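Local coordinates for capsular polysaccharide export system protein KpsC (Thermosulfurimonas dismutans, PDB 6MGB) that transfers Kdo sugars in beta-2,4 linkage, probably from CMP-Kdo, while building the conserved glycolipid that tethers Gram-negative capsules, at residues P23-E26 / S32-Y35; G75-V80 / P301-P306; D94-Y99 / L108-N113; R149-P154 / K224-E229; R158-D163 / V233-H238. All coordinates share one frame; numbering follows the deposited sequence. Where two conformers were deposited one is given.

Interaction 1 of 5, residues P23-E26 / S32-Y35; sequences PHLE and SVVY
The polar part of this contact is a single hydrogen bond between Glu26, in the first turn of helix 25-29, and Val33, where strand 33-35 begins. Val33 N gives its hydrogen to Glu26 OE2 over 3.0 Å, nearly straight at 162°, but arrives from above the carboxylate plane rather than within it. The Glu26 side chain is extended beyond CG, long enough to span from helix to strand, and OE2 also lies 3.4 Å from Ser32 CA. The apolar part is one methyl pair: in the conformer given, Leu25 CD2 meets Val33 CG2 at 3.7 Å, while Leu25 also packs on Ile18 and Leu19 of helix 17-21. With an alanine here instead of Glu26, Val33 N is likely to lose this acceptor and a gap to open beside Ser32. Ser32 and Val34 make the backbone bonds to Val11 and Val13, whereas Val33 N turns to Glu26; a long acidic chain suits that task on an outermost strand, at a partly solvent-exposed margin.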
# COMPACT_ATOMS: atom_id res chain seq x y z
N PRO A 23 15.23 -12.47 0.67
CA PRO A 23 16.62 -12.82 0.99
C PRO A 23 17.45 -11.65 1.50
O PRO A 23 18.33 -11.84 2.35
CB PRO A 23 17.16 -13.35 -0.34
CG PRO A 23 15.95 -13.87 -1.05
CD PRO A 23 14.83 -12.95 -0.66
N HIS A 24 17.19 -10.43 1.01
CA HIS A 24 17.90 -9.24 1.48
C HIS A 24 17.28 -8.65 2.74
O HIS A 24 17.46 -7.45 3.00
CB HIS A 24 17.94 -8.19 0.37
CG HIS A 24 18.88 -8.52 -0.75
ND1 HIS A 24 18.79 -7.92 -1.99
CD2 HIS A 24 19.93 -9.37 -0.81
CE1 HIS A 24 19.75 -8.40 -2.77
NE2 HIS A 24 20.45 -9.27 -2.08
N LEU A 25 16.57 -9.46 3.53
CA LEU A 25 15.88 -8.94 4.71
C LEU A 25 16.82 -8.14 5.60
O LEU A 25 16.50 -7.02 6.01
CB LEU A 25 15.26 -10.11 5.48
CG LEU A 25 14.62 -9.76 6.83
CD1 LEU A 25 13.37 -8.90 6.63
CD2 LEU A 25 14.29 -11.02 7.60
N GLU A 26 17.98 -8.70 5.92
CA GLU A 26 18.89 -8.03 6.85
C GLU A 26 19.40 -6.71 6.29
O GLU A 26 19.72 -5.80 7.05
CB GLU A 26 20.06 -8.94 7.20
CG GLU A 26 19.66 -10.14 8.04
CD GLU A 26 20.86 -10.87 8.61
OE1 GLU A 26 21.99 -10.57 8.17
OE2 GLU A 26 20.69 -11.71 9.51
N SER A 32 20.80 -7.87 12.09
CA SER A 32 20.75 -9.31 11.88
C SER A 32 19.44 -9.86 12.43
O SER A 32 18.80 -9.27 13.31
CB SER A 32 21.93 -10.00 12.55
OG SER A 32 23.16 -9.61 11.95
N VAL A 33 19.03 -11.01 11.90
CA VAL A 33 17.80 -11.68 12.31
C VAL A 33 18.16 -13.02 12.94
O VAL A 33 19.14 -13.66 12.57
CB VAL A 33 16.85 -11.88 11.11
CG1 VAL A 33 15.69 -12.82 11.47
CG2 VAL A 33 16.30 -10.54 10.65
N VAL A 34 17.35 -13.43 13.91
CA VAL A 34 17.49 -14.72 14.58
C VAL A 34 16.12 -15.37 14.67
O VAL A 34 15.12 -14.70 14.96
CB VAL A 34 18.13 -14.59 15.98
CG1 VAL A 34 19.56 -14.07 15.86
CG2 VAL A 34 17.30 -13.67 16.87
N TYR A 35 16.06 -16.67 14.42
CA TYR A 35 14.81 -17.40 14.33
C TYR A 35 14.43 -18.00 15.68
O TYR A 35 15.23 -18.72 16.29
CB TYR A 35 14.90 -18.49 13.27
CG TYR A 35 13.70 -19.40 13.19
CD1 TYR A 35 13.79 -20.72 13.61
CD2 TYR A 35 12.48 -18.94 12.71
CE1 TYR A 35 12.70 -21.56 13.54
CE2 TYR A 35 11.38 -19.78 12.64
CZ TYR A 35 11.50 -21.09 13.05
OH TYR A 35 10.41 -21.93 12.99

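Interaction 2 of 5, residues G75-V80 / P301-P306; sequences GFLRSV and PRYINP
A buried, mostly apolar contact bridged by one water joins Phe76 and Leu77, in the loop after strand 69-74, to Pro301 and Tyr303 of the 301-306 segment, which carries strand 302-305. Phe76 CD2 lies 4.3 Å from Pro301 CG, the proline meeting the ring obliquely; a flat ring and a rigid pyrrolidine, neither with a polar side-chain atom, suit so enclosed a place. The Leu77 methyl CD1 approaches the Tyr303 hydroxyl, OH, at 4.4 Å, a loose touch. Between the two segments the polar link is a water: it accepts from Leu77 N at 3.0 Å and donates to Tyr303 OH at 2.8 Å. Tyr303 CG lies anti to the carbonyl carbon (chi1 -68°), and from there the ring carries its hydroxyl toward the loop. That hydroxyl also bonds Tyr297 O, so a tyrosine here both accepts and donates within the interior. In this GT-B glycosyltransferase strand 302-305 belongs to the mixed sheet that also holds strand 69-74, the late part of the chain returning to the sheet built by the early part. Phe76 stacks on Phe267, and its carbonyl receives a hydrogen bond from Gln248, a CMP-binding residue.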
# COMPACT_ATOMS: atom_id res chain seq x y z
N GLY A 75 6.92 -2.96 0.22
CA GLY A 75 6.88 -1.54 -0.04
C GLY A 75 5.77 -1.18 -1.01
O GLY A 75 5.15 -2.03 -1.65
N PHE A 76 5.50 0.13 -1.10
CA PHE A 76 4.47 0.60 -2.01
C PHE A 76 4.86 0.40 -3.46
O PHE A 76 4.00 0.14 -4.31
CB PHE A 76 4.16 2.08 -1.73
CG PHE A 76 3.48 2.31 -0.41
CD1 PHE A 76 2.37 1.57 -0.04
CD2 PHE A 76 3.95 3.28 0.47
CE1 PHE A 76 1.74 1.79 1.17
CE2 PHE A 76 3.32 3.50 1.68
CZ PHE A 76 2.21 2.75 2.03
N LEU A 77 6.15 0.52 -3.78
CA LEU A 77 6.71 0.09 -5.06
C LEU A 77 7.43 -1.23 -4.80
O LEU A 77 8.48 -1.24 -4.15
CB LEU A 77 7.66 1.13 -5.64
CG LEU A 77 7.10 2.53 -5.91
CD1 LEU A 77 8.17 3.40 -6.54
CD2 LEU A 77 5.86 2.46 -6.80
N ARG A 78 6.88 -2.33 -5.31
CA ARG A 78 7.35 -3.65 -4.91
C ARG A 78 8.26 -4.30 -5.95
O ARG A 78 9.38 -4.70 -5.61
CB ARG A 78 6.16 -4.57 -4.61
CG ARG A 78 6.59 -5.86 -3.92
CD ARG A 78 5.57 -6.96 -4.03
NE ARG A 78 6.05 -8.18 -3.37
CZ ARG A 78 6.95 -9.01 -3.89
NH1 ARG A 78 7.49 -8.76 -5.08
NH2 ARG A 78 7.32 -10.09 -3.21
N SER A 79 7.81 -4.45 -7.18
CA SER A 79 8.53 -5.32 -8.11
C SER A 79 7.95 -5.18 -9.51
O SER A 79 6.96 -4.47 -9.74
CB SER A 79 8.46 -6.78 -7.65
OG SER A 79 7.11 -7.18 -7.46
N VAL A 80 8.60 -5.85 -10.46
CA VAL A 80 8.02 -6.14 -11.77
C VAL A 80 7.49 -7.56 -11.67
O VAL A 80 8.20 -8.53 -11.93
CB VAL A 80 9.05 -5.98 -12.89
CG1 VAL A 80 8.42 -6.31 -14.24
CG2 VAL A 80 9.63 -4.58 -12.90
N PRO A 301 9.12 3.92 3.27
CA PRO A 301 9.69 2.62 2.91
C PRO A 301 11.21 2.65 2.91
O PRO A 301 11.85 3.70 2.82
CB PRO A 301 9.16 2.38 1.49
CG PRO A 301 8.17 3.49 1.22
CD PRO A 301 8.61 4.62 2.09
N ARG A 302 11.79 1.45 3.01
CA ARG A 302 13.23 1.26 2.90
C ARG A 302 13.54 0.64 1.54
O ARG A 302 13.05 -0.45 1.23
CB ARG A 302 13.76 0.37 4.02
CG ARG A 302 13.37 0.85 5.40
CD ARG A 302 14.12 0.12 6.49
NE ARG A 302 13.77 0.63 7.81
CZ ARG A 302 14.34 0.24 8.95
NH1 ARG A 302 15.31 -0.67 8.93
NH2 ARG A 302 13.94 0.76 10.10
N TYR A 303 14.33 1.35 0.74
CA TYR A 303 14.65 0.92 -0.61
C TYR A 303 16.05 0.32 -0.68
O TYR A 303 16.96 0.75 0.03
CB TYR A 303 14.57 2.10 -1.59
CG TYR A 303 13.17 2.63 -1.80
CD1 TYR A 303 12.36 2.10 -2.79
CD2 TYR A 303 12.67 3.65 -1.01
CE1 TYR A 303 11.08 2.57 -2.99
CE2 TYR A 303 11.39 4.13 -1.20
CZ TYR A 303 10.60 3.59 -2.19
OH TYR A 303 9.32 4.06 -2.39
N ILE A 304 16.20 -0.69 -1.53
CA ILE A 304 17.50 -1.24 -1.88
C ILE A 304 17.80 -0.83 -3.31
O ILE A 304 16.90 -0.64 -4.13
CB ILE A 304 17.58 -2.77 -1.72
CG1 ILE A 304 16.34 -3.49 -2.27
CG2 ILE A 304 17.79 -3.14 -0.25
CD1 ILE A 304 16.29 -3.62 -3.78
N ASN A 305 19.09 -0.69 -3.60
CA ASN A 305 19.49 -0.46 -4.98
C ASN A 305 19.48 -1.81 -5.68
O ASN A 305 20.34 -2.66 -5.41
CB ASN A 305 20.88 0.18 -5.04
CG ASN A 305 21.29 0.52 -6.46
OD1 ASN A 305 20.72 0.00 -7.42
ND2 ASN A 305 22.29 1.38 -6.60
N PRO A 306 18.51 -2.08 -6.57
CA PRO A 306 18.42 -3.43 -7.15
C PRO A 306 19.68 -3.86 -7.86
O PRO A 306 19.94 -5.06 -7.97
CB PRO A 306 17.23 -3.31 -8.12
CG PRO A 306 16.46 -2.13 -7.64
CD PRO A 306 17.48 -1.18 -7.12
O HOH W 1 7.96 1.70 -1.75

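Interaction 3 of 5, residues D94-Y99 / L108-N113; sequences DPVGIY and LENLLN
Asp94 OD1 is gripped by two backbone N-H groups of its own turn, while the other carboxylate oxygen faces the start of the helix that carries Leu108. Val96 N reaches OD1 at 2.8 Å, nearly in line with the C-O bond, and Gly97 N reaches it at 2.9 Å from well above the carboxylate plane, so the two donors come from different directions. Asp94 OD2 stands 4.2 Å from Leu108 N; OD2 accepts from Leu107 N and is hydrogen-bonded to Tyr300 OH. Aspartate suits the place because its short carboxylate can serve turn and helix at once. Beyond it, Val96 and Asn110 approach from opposite directions: Val96 CG1 lies 3.8 Å from Asn110 ND2, a van der Waals touch near the surface. Deeper in, Leu108 CD2 packs against Tyr99 CB at 4.1 Å. Tyr99 CG sits between the backbone N and the carbonyl carbon (chi1 62°), and the ring leads away from the helix toward Phe76, which it meets edge-to-face. Leu108 is backed by Ala295 and Ala296 of helix 289-299. The bonds to OD1 make an Asx turn and the wider Asx motif, begun by the last residue of strand 90-94.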
# COMPACT_ATOMS: atom_id res chain seq x y z
N ASP A 94 7.87 -0.86 10.20
CA ASP A 94 7.17 0.10 11.05
C ASP A 94 7.28 -0.32 12.51
O ASP A 94 6.65 -1.31 12.91
CB ASP A 94 5.70 0.21 10.63
CG ASP A 94 5.02 1.43 11.22
OD1 ASP A 94 5.33 1.79 12.37
OD2 ASP A 94 4.18 2.03 10.52
N PRO A 95 8.06 0.38 13.34
CA PRO A 95 8.15 0.02 14.76
C PRO A 95 7.07 0.64 15.63
O PRO A 95 7.10 0.43 16.85
CB PRO A 95 9.54 0.54 15.16
CG PRO A 95 9.97 1.50 14.08
CD PRO A 95 8.93 1.52 13.00
N VAL A 96 6.14 1.40 15.05
CA VAL A 96 5.08 2.04 15.82
C VAL A 96 3.79 1.24 15.65
O VAL A 96 3.20 0.78 16.63
CB VAL A 96 4.89 3.50 15.36
CG1 VAL A 96 3.68 4.14 16.03
CG2 VAL A 96 6.14 4.31 15.66
N GLY A 97 3.35 1.10 14.41
CA GLY A 97 2.18 0.31 14.08
C GLY A 97 2.31 -0.25 12.68
O GLY A 97 3.31 -0.90 12.37
N ILE A 98 1.32 -0.00 11.82
CA ILE A 98 1.46 -0.30 10.40
C ILE A 98 0.49 0.59 9.63
O ILE A 98 -0.57 0.95 10.13
CB ILE A 98 1.24 -1.80 10.09
CG1 ILE A 98 1.72 -2.14 8.68
CG2 ILE A 98 -0.23 -2.19 10.26
CD1 ILE A 98 3.20 -1.88 8.44
N TYR A 99 0.88 0.94 8.40
CA TYR A 99 0.24 2.05 7.71
C TYR A 99 -1.26 1.83 7.52
O TYR A 99 -2.04 2.78 7.58
CB TYR A 99 0.91 2.29 6.35
CG TYR A 99 0.81 1.13 5.38
CD1 TYR A 99 1.79 0.15 5.35
CD2 TYR A 99 -0.25 1.03 4.49
CE1 TYR A 99 1.71 -0.91 4.46
CE2 TYR A 99 -0.34 -0.02 3.60
CZ TYR A 99 0.64 -0.99 3.59
OH TYR A 99 0.56 -2.04 2.71
N LEU A 108 4.05 6.16 9.71
CA LEU A 108 3.62 7.04 8.63
C LEU A 108 2.64 8.09 9.14
O LEU A 108 2.77 9.28 8.83
CB LEU A 108 3.00 6.22 7.50
CG LEU A 108 2.44 7.02 6.32
CD1 LEU A 108 3.49 7.96 5.73
CD2 LEU A 108 1.91 6.09 5.24
N GLU A 109 1.65 7.67 9.93
CA GLU A 109 0.69 8.62 10.47
C GLU A 109 1.39 9.67 11.33
O GLU A 109 1.02 10.85 11.31
CB GLU A 109 -0.39 7.90 11.28
CG GLU A 109 -1.55 8.80 11.67
CD GLU A 109 -2.52 8.12 12.62
OE1 GLU A 109 -3.58 7.66 12.16
OE2 GLU A 109 -2.21 8.05 13.83
N ASN A 110 2.40 9.25 12.09
CA ASN A 110 3.15 10.20 12.91
C ASN A 110 3.90 11.20 12.04
O ASN A 110 3.91 12.40 12.33
CB ASN A 110 4.11 9.45 13.83
CG ASN A 110 3.41 8.77 14.99
OD1 ASN A 110 2.25 9.05 15.29
ND2 ASN A 110 4.13 7.87 15.67
N LEU A 111 4.53 10.73 10.96
CA LEU A 111 5.20 11.64 10.04
C LEU A 111 4.22 12.67 9.49
O LEU A 111 4.55 13.86 9.40
CB LEU A 111 5.84 10.86 8.89
CG LEU A 111 7.11 10.07 9.23
CD1 LEU A 111 7.49 9.17 8.06
CD2 LEU A 111 8.25 11.00 9.57
N LEU A 112 3.02 12.24 9.12
CA LEU A 112 2.05 13.15 8.53
C LEU A 112 1.47 14.10 9.57
O LEU A 112 1.18 15.26 9.25
CB LEU A 112 0.94 12.35 7.85
CG LEU A 112 1.38 11.53 6.64
CD1 LEU A 112 0.33 10.50 6.24
CD2 LEU A 112 1.70 12.44 5.46
N ASN A 113 1.30 13.64 10.81
CA ASN A 113 0.66 14.47 11.82
C ASN A 113 1.60 15.57 12.31
O ASN A 113 1.18 16.73 12.44
CB ASN A 113 0.20 13.61 13.00
CG ASN A 113 -1.30 13.39 13.02
OD1 ASN A 113 -2.07 14.22 12.55
ND2 ASN A 113 -1.72 12.26 13.57

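Interaction 4 of 5, residues R149-P154 / K224-E229; sequences RGYFTP and KVIREE
Strand 224-226 is an outermost strand of the parallel sheet in the CMP-binding half of this GT-B enzyme, and from its end Ile226 and Glu228 meet Tyr151 of the loop that precedes strand 158-162. The tyrosine reaches across with its far end: OH lies 3.9 Å from Ile226 CG1 and 4.0 Å from Ile226 CG2, so the branched side chain cups the hydroxyl. Isoleucine suits the place because both branches at CB can touch at once. Tyr151 and Glu228 approach from opposite directions, Glu228 OE1 standing 3.6 Å from Tyr151 CE1 at the ring edge, near its plane, with carboxylate and ring turned 69° apart. An aromatic C-H edge carries slight positive charge, so a carboxylate oxygen there is likely to be mildly attractive; the stronger partner of Glu228 is Lys145, through OE2. Tyr151 CG is anti to the backbone N (chi1 -170°), which sends the ring out toward the strand, and Tyr151 CD2 rests 3.5 Å above the centre of the Phe152 ring. Tyr151 also meets Phe230 edge-to-face, while Ile226 packs on Tyr198 and Lys200 of strand 196-200 and on Leu235 of helix 232-236.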
# COMPACT_ATOMS: atom_id res chain seq x y z
N ARG A 149 -6.92 1.82 -27.23
CA ARG A 149 -7.84 2.85 -27.69
C ARG A 149 -9.07 2.20 -28.29
O ARG A 149 -8.99 1.18 -28.98
CB ARG A 149 -7.16 3.76 -28.71
CG ARG A 149 -7.96 4.99 -29.08
CD ARG A 149 -7.18 5.90 -30.01
NE ARG A 149 -7.89 6.15 -31.27
CZ ARG A 149 -7.97 5.27 -32.26
NH1 ARG A 149 -7.40 4.08 -32.16
NH2 ARG A 149 -8.64 5.58 -33.37
N GLY A 150 -10.23 2.79 -28.01
CA GLY A 150 -11.50 2.21 -28.39
C GLY A 150 -12.16 1.38 -27.31
O GLY A 150 -13.34 1.05 -27.43
N TYR A 151 -11.42 1.03 -26.25
CA TYR A 151 -12.02 0.31 -25.13
C TYR A 151 -13.11 1.15 -24.47
O TYR A 151 -14.20 0.65 -24.16
CB TYR A 151 -10.93 -0.06 -24.11
CG TYR A 151 -11.40 -1.01 -23.03
CD1 TYR A 151 -11.25 -2.39 -23.19
CD2 TYR A 151 -11.97 -0.54 -21.86
CE1 TYR A 151 -11.67 -3.26 -22.21
CE2 TYR A 151 -12.39 -1.41 -20.87
CZ TYR A 151 -12.24 -2.77 -21.05
OH TYR A 151 -12.66 -3.64 -20.07
N PHE A 152 -12.83 2.43 -24.25
CA PHE A 152 -13.78 3.35 -23.63
C PHE A 152 -14.34 4.30 -24.67
O PHE A 152 -13.62 4.76 -25.57
CB PHE A 152 -13.11 4.16 -22.51
CG PHE A 152 -12.74 3.34 -21.31
CD1 PHE A 152 -13.72 2.81 -20.49
CD2 PHE A 152 -11.41 3.10 -20.99
CE1 PHE A 152 -13.39 2.06 -19.38
CE2 PHE A 152 -11.07 2.35 -19.88
CZ PHE A 152 -12.06 1.83 -19.07
N THR A 153 -15.63 4.60 -24.55
CA THR A 153 -16.26 5.57 -25.44
C THR A 153 -15.81 6.98 -25.08
O THR A 153 -15.84 7.34 -23.90
CB THR A 153 -17.78 5.46 -25.35
OG1 THR A 153 -18.19 4.14 -25.73
CG2 THR A 153 -18.46 6.47 -26.26
N PRO A 154 -15.39 7.79 -26.05
CA PRO A 154 -14.98 9.16 -25.72
C PRO A 154 -16.10 9.95 -25.04
O PRO A 154 -17.25 9.91 -25.47
CB PRO A 154 -14.62 9.76 -27.08
CG PRO A 154 -14.26 8.59 -27.93
CD PRO A 154 -15.13 7.46 -27.46
N LYS A 224 -19.93 -3.21 -15.75
CA LYS A 224 -18.85 -3.82 -16.50
C LYS A 224 -17.73 -4.18 -15.53
O LYS A 224 -17.07 -3.30 -14.97
CB LYS A 224 -18.37 -2.88 -17.60
CG LYS A 224 -19.48 -2.50 -18.57
CD LYS A 224 -19.10 -1.36 -19.49
CE LYS A 224 -20.25 -0.97 -20.40
NZ LYS A 224 -21.47 -0.58 -19.63
N VAL A 225 -17.52 -5.48 -15.34
CA VAL A 225 -16.52 -5.99 -14.41
C VAL A 225 -15.27 -6.31 -15.22
O VAL A 225 -15.29 -7.15 -16.12
CB VAL A 225 -17.03 -7.23 -13.66
CG1 VAL A 225 -15.96 -7.78 -12.73
CG2 VAL A 225 -18.28 -6.88 -12.87
N ILE A 226 -14.17 -5.63 -14.89
CA ILE A 226 -12.94 -5.70 -15.67
C ILE A 226 -12.06 -6.79 -15.07
O ILE A 226 -11.62 -6.69 -13.92
CB ILE A 226 -12.22 -4.35 -15.69
CG1 ILE A 226 -13.14 -3.26 -16.25
CG2 ILE A 226 -10.93 -4.45 -16.52
CD1 ILE A 226 -12.57 -1.86 -16.15
N ARG A 227 -11.81 -7.84 -15.85
CA ARG A 227 -10.92 -8.92 -15.45
C ARG A 227 -9.69 -9.00 -16.35
O ARG A 227 -8.90 -9.94 -16.23
CB ARG A 227 -11.67 -10.25 -15.45
CG ARG A 227 -13.04 -10.16 -14.80
CD ARG A 227 -13.69 -11.53 -14.67
NE ARG A 227 -13.50 -12.09 -13.34
CZ ARG A 227 -14.39 -12.03 -12.36
NH1 ARG A 227 -14.11 -12.58 -11.18
NH2 ARG A 227 -15.56 -11.44 -12.53
N GLU A 228 -9.53 -8.05 -17.26
CA GLU A 228 -8.28 -7.92 -18.01
C GLU A 228 -7.23 -7.25 -17.14
O GLU A 228 -7.54 -6.36 -16.33
CB GLU A 228 -8.49 -7.13 -19.29
CG GLU A 228 -9.42 -7.80 -20.29
CD GLU A 228 -9.47 -7.08 -21.63
OE1 GLU A 228 -10.58 -6.68 -22.05
OE2 GLU A 228 -8.40 -6.91 -22.25
N GLU A 229 -5.99 -7.67 -17.31
CA GLU A 229 -4.90 -7.22 -16.45
C GLU A 229 -4.29 -5.93 -17.01
O GLU A 229 -3.17 -5.89 -17.52
CB GLU A 229 -3.85 -8.31 -16.30
CG GLU A 229 -2.90 -8.08 -15.17
CD GLU A 229 -2.61 -9.35 -14.42
OE1 GLU A 229 -2.42 -9.29 -13.19
OE2 GLU A 229 -2.55 -10.42 -15.06

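Interaction 5 of 5, residues R158-D163 / V233-H238; sequences RVLLID and VDLLSH. With C5P (cytidine-5'-monophosphate), chain D.
Arg158 and His238 make the polar end of this contact: Arg158 NE donates to the backbone oxygen His238 O over 2.9 Å at 155°, and NH2 adds a weak bond to that oxygen, which lies at the guanidinium edge, near its plane. At the apolar end Leu160 CD2 touches Leu236 CD2 at 3.9 Å and Leu235 CD2 at 4.2 Å, branched chains filling the gap between strand and helix. The Arg158 chain runs extended from CG to NE, and NH1 bonds Thr153 O. A leucine in its place would probably leave His238 O and Thr153 O without these donors and the backbone at His238 less firmly held. Farther along the strand, Asp163 O accepts from N4 of the CMP cytosine at 2.9 Å. The Asp163 carboxylate is itself held by the backbone N-H groups of Leu214 and Ala215. Strand 158-162 runs between strands 196-200 and 241-244, and helix 232-236 packs on them, Leu235 on Lys200 and Leu236 on Ile242.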
# COMPACT_ATOMS: atom_id res chain seq x y z
N ARG A 158 -18.61 7.95 -16.71
CA ARG A 158 -18.29 6.65 -16.14
C ARG A 158 -17.47 6.84 -14.87
O ARG A 158 -16.71 7.80 -14.75
CB ARG A 158 -17.52 5.78 -17.14
CG ARG A 158 -16.27 6.46 -17.66
CD ARG A 158 -15.46 5.57 -18.58
NE ARG A 158 -14.34 6.31 -19.16
CZ ARG A 158 -14.30 6.82 -20.39
NH1 ARG A 158 -15.32 6.65 -21.23
NH2 ARG A 158 -13.23 7.49 -20.79
N VAL A 159 -17.63 5.90 -13.94
CA VAL A 159 -16.87 5.89 -12.70
C VAL A 159 -16.25 4.50 -12.53
O VAL A 159 -16.67 3.53 -13.16
CB VAL A 159 -17.73 6.25 -11.47
CG1 VAL A 159 -18.41 7.60 -11.67
CG2 VAL A 159 -18.77 5.17 -11.19
N LEU A 160 -15.24 4.42 -11.66
CA LEU A 160 -14.49 3.20 -11.44
C LEU A 160 -14.58 2.79 -9.97
O LEU A 160 -14.32 3.61 -9.08
CB LEU A 160 -13.02 3.37 -11.84
CG LEU A 160 -12.16 2.10 -11.73
CD1 LEU A 160 -12.65 1.02 -12.69
CD2 LEU A 160 -10.70 2.43 -11.99
N LEU A 161 -14.93 1.53 -9.74
CA LEU A 161 -14.92 0.93 -8.41
C LEU A 161 -13.74 -0.03 -8.31
O LEU A 161 -13.53 -0.85 -9.21
CB LEU A 161 -16.23 0.20 -8.12
CG LEU A 161 -17.45 1.03 -7.71
CD1 LEU A 161 -17.66 2.23 -8.62
CD2 LEU A 161 -18.69 0.15 -7.72
N ILE A 162 -12.97 0.08 -7.23
CA ILE A 162 -11.78 -0.74 -7.03
C ILE A 162 -12.17 -1.92 -6.14
O ILE A 162 -12.67 -1.73 -5.02
CB ILE A 162 -10.64 0.07 -6.40
CG1 ILE A 162 -10.26 1.24 -7.32
CG2 ILE A 162 -9.43 -0.82 -6.12
CD1 ILE A 162 -9.26 2.20 -6.72
N ASP A 163 -11.93 -3.13 -6.63
CA ASP A 163 -12.15 -4.33 -5.84
C ASP A 163 -10.85 -4.73 -5.16
O ASP A 163 -9.76 -4.35 -5.59
CB ASP A 163 -12.67 -5.48 -6.71
CG ASP A 163 -13.32 -6.58 -5.89
OD1 ASP A 163 -13.67 -6.34 -4.71
OD2 ASP A 163 -13.49 -7.70 -6.42
N VAL A 233 -2.47 2.40 -13.50
CA VAL A 233 -2.41 3.85 -13.67
C VAL A 233 -2.85 4.26 -15.07
O VAL A 233 -3.35 5.37 -15.27
CB VAL A 233 -1.01 4.38 -13.33
CG1 VAL A 233 -0.67 4.10 -11.88
CG2 VAL A 233 0.04 3.77 -14.23
N ASP A 234 -2.67 3.38 -16.06
CA ASP A 234 -3.26 3.63 -17.38
C ASP A 234 -4.78 3.56 -17.30
O ASP A 234 -5.49 4.42 -17.84
CB ASP A 234 -2.73 2.62 -18.39
CG ASP A 234 -3.05 3.01 -19.82
OD1 ASP A 234 -3.38 4.19 -20.06
OD2 ASP A 234 -3.00 2.13 -20.71
N LEU A 235 -5.30 2.53 -16.62
CA LEU A 235 -6.75 2.41 -16.45
C LEU A 235 -7.33 3.64 -15.75
O LEU A 235 -8.38 4.15 -16.14
CB LEU A 235 -7.07 1.14 -15.66
CG LEU A 235 -8.55 0.83 -15.43
CD1 LEU A 235 -9.26 0.57 -16.75
CD2 LEU A 235 -8.71 -0.35 -14.49
N LEU A 236 -6.64 4.12 -14.71
CA LEU A 236 -7.17 5.24 -13.94
C LEU A 236 -7.28 6.51 -14.77
O LEU A 236 -8.15 7.35 -14.51
CB LEU A 236 -6.27 5.49 -12.72
CG LEU A 236 -6.42 4.47 -11.58
CD1 LEU A 236 -5.24 4.55 -10.64
CD2 LEU A 236 -7.72 4.70 -10.83
N SER A 237 -6.42 6.68 -15.77
CA SER A 237 -6.43 7.90 -16.57
C SER A 237 -7.75 8.11 -17.30
O SER A 237 -8.02 9.23 -17.75
CB SER A 237 -5.28 7.88 -17.58
OG SER A 237 -5.55 6.97 -18.64
N HIS A 238 -8.56 7.06 -17.44
CA HIS A 238 -9.82 7.15 -18.18
C HIS A 238 -11.00 7.50 -17.29
O HIS A 238 -12.14 7.49 -17.77
CB HIS A 238 -10.09 5.83 -18.90
CG HIS A 238 -9.11 5.52 -19.98
ND1 HIS A 238 -9.28 5.93 -21.28
CD2 HIS A 238 -7.94 4.84 -19.96
CE1 HIS A 238 -8.26 5.52 -22.02
NE2 HIS A 238 -7.43 4.86 -21.23
O3P C5P D . -3.95 -2.39 -1.69
P C5P D . -4.25 -3.45 -2.73
O1P C5P D . -5.75 -3.51 -2.95
O2P C5P D . -3.73 -4.86 -2.50
O5' C5P D . -3.60 -2.91 -4.08
C5' C5P D . -2.23 -3.12 -4.39
C4' C5P D . -1.92 -2.63 -5.78
O4' C5P D . -2.50 -3.54 -6.75
C3' C5P D . -2.50 -1.27 -6.14
O3' C5P D . -1.69 -0.20 -5.69
C2' C5P D . -2.64 -1.35 -7.65
O2' C5P D . -1.40 -1.07 -8.29
C1' C5P D . -2.98 -2.82 -7.86
N1 C5P D . -4.45 -3.04 -7.96
C2 C5P D . -5.10 -3.22 -9.29
N3 C5P D . -6.59 -3.44 -9.37
C4 C5P D . -7.40 -3.48 -8.16
C5 C5P D . -6.75 -3.29 -6.83
C6 C5P D . -5.26 -3.07 -6.75
O2 C5P D . -4.45 -3.19 -10.28
N4 C5P D . -8.84 -3.69 -8.24

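Overall arrangement
Interactions 2 and 5 are buried; 1, 3 and 4 are partly buried. Interactions 1 and 2 both reach the mixed sheet, whereas 4 and 5, with centres only 9 Å apart, share the parallel one, on whose side the cytosine lies. Interactions 2 and 3 touch through Phe76 and Tyr99, near the nucleotide, with interaction 3 on the opposite side of the chain's centre from interaction 5. The chemistry changes with place: a water links the segments of interaction 2, while interaction 5 has buried leucines and an arginine bonded to a carbonyl at its more exposed end. Carboxylates bond a strand N-H in interaction 1, edge a ring in 4, and in 3 serve both turn and helix start.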